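Local coordinates for protein aminopeptidase N (Francisella tularensis subsp. tularensis, PDB 5DLL) that removes N-terminal amino acids, preferably alanine, from peptides as a zinc-dependent M1-family aminopeptidase, probably helping to degrade intracellular peptides, at residues K14-N25 and H374-N386. Sequence-based numbering, arbitrary orientation.
Sequences KIKYLKDYKPSN and HPIRPESYIEMNN
NZ of K16 sits over a face of the Y381 ring, 5.0 Å from the centroid and 24° off the normal in a cation-pi contact; CE and CD of K16 pass CZ and OH of Y381 obliquely, and the backbone C of E383 lies in plane at the ring edge. CG2 of I15 lies over one face of the Y17 ring, offset toward its rim, while CB of S380 approaches that ring obliquely, 3.8 Å from CD1 of Y17. Bends at chi3 (-77°) and chi4 (-58°) curl the K16 chain back, so that NZ bonds O of K14 at 2.8 Å and, weakly, O of I382. Strands 16-17 and 380-381 form a two-stranded antiparallel sheet at the surface, joining the N-terminal end of the modelled chain to the M1 peptidase domain, with P378 about 12 Å (between side chains) from the zinc ligand E332. K16 and Y381 are its hydrogen-bonded pair: N of K16 meets O of Y381 at 3.0 Å, almost straight, and N of Y381 returns to O of K16. Further along, N of L18 reaches O of E379 at 3.1 Å from above the carbonyl plane. CD2 of L18 packs against CD of R377, whose NH1 forms a salt bridge with D431.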
loop_
_atom_site.group_PDB
_atom_site.type_symbol
_atom_site.label_atom_id
_atom_site.label_comp_id
_atom_site.label_asym_id
_atom_site.label_seq_id
_atom_site.Cartn_x
_atom_site.Cartn_y
_atom_site.Cartn_z
ATOM N N LYS A 14 -9.971 4.376 26.735
ATOM C CA LYS A 14 -9.038 5.425 27.234
ATOM C C LYS A 14 -8.273 6.066 26.082
ATOM O O LYS A 14 -7.505 5.401 25.388
ATOM C CB LYS A 14 -8.058 4.836 28.254
ATOM C CG LYS A 14 -8.645 4.716 29.651
ATOM C CD LYS A 14 -7.987 3.611 30.460
ATOM C CE LYS A 14 -8.765 3.346 31.740
ATOM N NZ LYS A 14 -8.323 2.101 32.422
ATOM N N ILE A 15 -8.480 7.367 25.899
ATOM C CA ILE A 15 -7.836 8.112 24.829
ATOM C C ILE A 15 -6.416 8.465 25.262
ATOM O O ILE A 15 -6.188 8.851 26.409
ATOM C CB ILE A 15 -8.617 9.401 24.473
ATOM C CG1 ILE A 15 -10.030 9.061 23.969
ATOM C CG2 ILE A 15 -7.874 10.214 23.418
ATOM C CD1 ILE A 15 -11.067 8.848 25.055
ATOM N N LYS A 16 -5.470 8.312 24.338
ATOM C CA LYS A 16 -4.074 8.683 24.562
ATOM C C LYS A 16 -3.748 9.913 23.728
ATOM O O LYS A 16 -4.173 10.007 22.580
ATOM C CB LYS A 16 -3.154 7.515 24.202
ATOM C CG LYS A 16 -3.207 6.375 25.213
ATOM C CD LYS A 16 -2.774 5.039 24.624
ATOM C CE LYS A 16 -3.859 4.415 23.756
ATOM N NZ LYS A 16 -5.140 4.191 24.484
ATOM N N TYR A 17 -3.001 10.853 24.307
ATOM C CA TYR A 17 -2.764 12.156 23.674
ATOM C C TYR A 17 -1.290 12.411 23.367
ATOM O O TYR A 17 -0.422 12.165 24.204
ATOM C CB TYR A 17 -3.307 13.282 24.562
ATOM C CG TYR A 17 -4.814 13.271 24.699
ATOM C CD1 TYR A 17 -5.623 13.844 23.716
ATOM C CD2 TYR A 17 -5.434 12.681 25.802
ATOM C CE1 TYR A 17 -7.001 13.831 23.827
ATOM C CE2 TYR A 17 -6.813 12.663 25.920
ATOM C CZ TYR A 17 -7.592 13.242 24.929
ATOM O OH TYR A 17 -8.962 13.236 25.034
ATOM N N LEU A 18 -1.022 12.929 22.169
ATOM C CA LEU A 18 0.341 13.234 21.721
ATOM C C LEU A 18 1.057 14.237 22.633
ATOM O O LEU A 18 2.250 14.089 22.902
ATOM C CB LEU A 18 0.317 13.761 20.279
ATOM C CG LEU A 18 1.640 14.235 19.657
ATOM C CD1 LEU A 18 2.713 13.155 19.714
ATOM C CD2 LEU A 18 1.419 14.693 18.223
ATOM N N LYS A 19 0.327 15.248 23.101
ATOM C CA LYS A 19 0.885 16.264 24.005
ATOM C C LYS A 19 1.276 15.702 25.379
ATOM O O LYS A 19 2.020 16.346 26.118
ATOM C CB LYS A 19 -0.098 17.426 24.179
ATOM C CG LYS A 19 -1.338 17.083 24.991
ATOM C CD LYS A 19 -2.474 18.054 24.709
ATOM C CE LYS A 19 -3.653 17.821 25.641
ATOM N NZ LYS A 19 -4.238 16.458 25.498
ATOM N N ASP A 20 0.776 14.514 25.718
ATOM C CA ASP A 20 1.140 13.846 26.972
ATOM C C ASP A 20 2.502 13.144 26.945
ATOM O O ASP A 20 2.943 12.644 27.982
ATOM C CB ASP A 20 0.069 12.819 27.366
ATOM C CG ASP A 20 -1.255 13.460 27.735
ATOM O OD1 ASP A 20 -1.273 14.680 28.024
ATOM O OD2 ASP A 20 -2.278 12.735 27.748
ATOM N N TYR A 21 3.166 13.093 25.791
ATOM C CA TYR A 21 4.412 12.339 25.685
ATOM C C TYR A 21 5.437 12.797 26.724
ATOM O O TYR A 21 5.718 13.990 26.856
ATOM C CB TYR A 21 5.032 12.417 24.277
ATOM C CG TYR A 21 6.423 11.797 24.223
ATOM C CD1 TYR A 21 6.597 10.418 24.038
ATOM C CD2 TYR A 21 7.565 12.582 24.397
ATOM C CE1 TYR A 21 7.867 9.851 24.010
ATOM C CE2 TYR A 21 8.834 12.021 24.375
ATOM C CZ TYR A 21 8.980 10.659 24.183
ATOM O OH TYR A 21 10.245 10.121 24.162
ATOM N N LYS A 22 5.960 11.826 27.469
ATOM C CA LYS A 22 7.113 12.018 28.336
ATOM C C LYS A 22 8.137 10.952 27.974
ATOM O O LYS A 22 7.767 9.794 27.762
ATOM C CB LYS A 22 6.728 11.855 29.808
ATOM C CG LYS A 22 6.294 13.133 30.506
ATOM C CD LYS A 22 6.019 12.857 31.977
ATOM C CE LYS A 22 5.394 14.053 32.683
ATOM N NZ LYS A 22 6.371 15.149 32.927
ATOM N N PRO A 23 9.429 11.325 27.904
ATOM C CA PRO A 23 10.420 10.276 27.687
ATOM C C PRO A 23 10.420 9.286 28.847
ATOM O O PRO A 23 10.086 9.656 29.974
ATOM C CB PRO A 23 11.748 11.039 27.616
ATOM C CG PRO A 23 11.489 12.354 28.259
ATOM C CD PRO A 23 10.043 12.659 28.021
ATOM N N SER A 24 10.770 8.036 28.562
ATOM C CA SER A 24 10.896 7.019 29.598
ATOM C C SER A 24 11.919 7.468 30.640
ATOM O O SER A 24 12.979 7.973 30.282
ATOM C CB SER A 24 11.332 5.693 28.983
ATOM O OG SER A 24 11.358 4.670 29.958
ATOM N N ASN A 25 11.596 7.298 31.921
ATOM C CA ASN A 25 12.524 7.671 32.995
ATOM C C ASN A 25 13.720 6.722 33.128
ATOM O O ASN A 25 14.735 7.084 33.721
ATOM C CB ASN A 25 11.794 7.847 34.344
ATOM C CG ASN A 25 11.267 6.542 34.923
ATOM O OD1 ASN A 25 11.064 5.561 34.211
ATOM N ND2 ASN A 25 11.034 6.536 36.231
ATOM N N HIS A 374 -8.762 13.005 9.595
ATOM C CA HIS A 374 -7.691 13.277 10.553
ATOM C C HIS A 374 -6.424 13.785 9.859
ATOM O O HIS A 374 -6.293 13.654 8.640
ATOM C CB HIS A 374 -7.381 12.026 11.399
ATOM C CG HIS A 374 -6.998 10.815 10.601
ATOM N ND1 HIS A 374 -7.921 10.044 9.928
ATOM C CD2 HIS A 374 -5.797 10.224 10.398
ATOM C CE1 HIS A 374 -7.304 9.040 9.330
ATOM N NE2 HIS A 374 -6.014 9.126 9.600
ATOM N N PRO A 375 -5.498 14.390 10.632
ATOM C CA PRO A 375 -4.204 14.760 10.060
ATOM C C PRO A 375 -3.297 13.538 9.954
ATOM O O PRO A 375 -3.607 12.490 10.525
ATOM C CB PRO A 375 -3.630 15.772 11.072
ATOM C CG PRO A 375 -4.661 15.942 12.147
ATOM C CD PRO A 375 -5.580 14.764 12.056
ATOM N N ILE A 376 -2.186 13.667 9.237
ATOM C CA ILE A 376 -1.238 12.554 9.110
ATOM C C ILE A 376 -0.518 12.274 10.439
ATOM O O ILE A 376 -0.069 11.144 10.686
ATOM C CB ILE A 376 -0.240 12.762 7.943
ATOM C CG1 ILE A 376 0.695 13.952 8.201
ATOM C CG2 ILE A 376 -1.002 12.937 6.634
ATOM C CD1 ILE A 376 1.834 14.063 7.207
ATOM N N ARG A 377 -0.412 13.305 11.282
ATOM C CA ARG A 377 0.003 13.138 12.675
ATOM C C ARG A 377 -1.135 13.603 13.592
ATOM O O ARG A 377 -1.236 14.796 13.914
ATOM C CB ARG A 377 1.287 13.915 12.970
ATOM C CG ARG A 377 1.835 13.682 14.373
ATOM C CD ARG A 377 2.988 14.615 14.688
ATOM N NE ARG A 377 2.590 16.010 14.528
ATOM C CZ ARG A 377 3.428 17.034 14.384
ATOM N NH1 ARG A 377 4.749 16.849 14.393
ATOM N NH2 ARG A 377 2.934 18.259 14.229
ATOM N N PRO A 378 -2.009 12.659 14.003
ATOM C CA PRO A 378 -3.104 12.972 14.926
ATOM C C PRO A 378 -2.613 13.461 16.291
ATOM O O PRO A 378 -1.462 13.212 16.657
ATOM C CB PRO A 378 -3.837 11.631 15.075
ATOM C CG PRO A 378 -3.464 10.841 13.871
ATOM C CD PRO A 378 -2.063 11.256 13.546
ATOM N N GLU A 379 -3.486 14.158 17.020
ATOM C CA GLU A 379 -3.198 14.604 18.391
ATOM C C GLU A 379 -3.781 13.642 19.442
ATOM O O GLU A 379 -3.609 13.859 20.646
ATOM C CB GLU A 379 -3.729 16.034 18.617
ATOM C CG GLU A 379 -2.786 17.141 18.149
ATOM C CD GLU A 379 -1.634 17.399 19.116
ATOM O OE1 GLU A 379 -1.891 17.726 20.294
ATOM O OE2 GLU A 379 -0.462 17.287 18.696
ATOM N N SER A 380 -4.461 12.589 18.981
ATOM C CA SER A 380 -5.065 11.602 19.869
ATOM C C SER A 380 -5.354 10.297 19.143
ATOM O O SER A 380 -5.476 10.278 17.917
ATOM C CB SER A 380 -6.380 12.135 20.435
ATOM O OG SER A 380 -7.347 12.278 19.408
ATOM N N TYR A 381 -5.475 9.215 19.913
ATOM C CA TYR A 381 -5.969 7.933 19.396
ATOM C C TYR A 381 -6.552 7.044 20.504
ATOM O O TYR A 381 -6.318 7.272 21.695
ATOM C CB TYR A 381 -4.874 7.188 18.611
ATOM C CG TYR A 381 -3.911 6.348 19.437
ATOM C CD1 TYR A 381 -2.852 6.933 20.122
ATOM C CD2 TYR A 381 -4.046 4.965 19.503
ATOM C CE1 TYR A 381 -1.963 6.167 20.865
ATOM C CE2 TYR A 381 -3.167 4.189 20.243
ATOM C CZ TYR A 381 -2.123 4.793 20.920
ATOM O OH TYR A 381 -1.247 4.029 21.657
ATOM N N ILE A 382 -7.314 6.036 20.081
ATOM C CA ILE A 382 -7.964 5.074 20.974
ATOM C C ILE A 382 -7.273 3.712 20.851
ATOM O O ILE A 382 -6.764 3.173 21.834
ATOM C CB ILE A 382 -9.467 4.919 20.639
ATOM C CG1 ILE A 382 -10.184 6.276 20.709
ATOM C CG2 ILE A 382 -10.125 3.912 21.578
ATOM C CD1 ILE A 382 -11.535 6.295 20.020
ATOM N N GLU A 383 -7.258 3.173 19.632
ATOM C CA GLU A 383 -6.580 1.909 19.322
ATOM C C GLU A 383 -5.610 2.123 18.158
ATOM O O GLU A 383 -5.761 3.074 17.387
ATOM C CB GLU A 383 -7.598 0.814 18.974
ATOM C CG GLU A 383 -8.589 1.200 17.881
ATOM C CD GLU A 383 -9.513 0.066 17.475
ATOM O OE1 GLU A 383 -10.328 0.273 16.551
ATOM O OE2 GLU A 383 -9.433 -1.028 18.072
ATOM N N MET A 384 -4.627 1.234 18.033
ATOM C CA MET A 384 -3.593 1.337 16.988
ATOM C C MET A 384 -4.136 1.381 15.556
ATOM O O MET A 384 -3.497 1.958 14.676
ATOM C CB MET A 384 -2.586 0.185 17.108
ATOM C CG MET A 384 -1.535 0.383 18.190
ATOM S SD MET A 384 -0.506 1.843 17.935
ATOM C CE MET A 384 0.172 1.529 16.308
ATOM N N ASN A 385 -5.301 0.777 15.328
ATOM C CA ASN A 385 -5.939 0.767 14.004
ATOM C C ASN A 385 -6.379 2.147 13.507
ATOM O O ASN A 385 -6.650 2.313 12.319
ATOM C CB ASN A 385 -7.142 -0.185 13.996
ATOM C CG ASN A 385 -6.737 -1.638 14.169
ATOM O OD1 ASN A 385 -5.952 -2.172 13.385
ATOM N ND2 ASN A 385 -7.275 -2.284 15.197
ATOM N N ASN A 386 -6.460 3.123 14.414
ATOM C CA ASN A 386 -6.723 4.520 14.046
ATOM C C ASN A 386 -5.621 5.103 13.157
ATOM O O ASN A 386 -5.878 5.983 12.336
ATOM C CB ASN A 386 -6.870 5.398 15.300
ATOM C CG ASN A 386 -8.075 5.025 16.156
ATOM O OD1 ASN A 386 -8.613 3.923 16.049
ATOM N ND2 ASN A 386 -8.497 5.949 17.014
#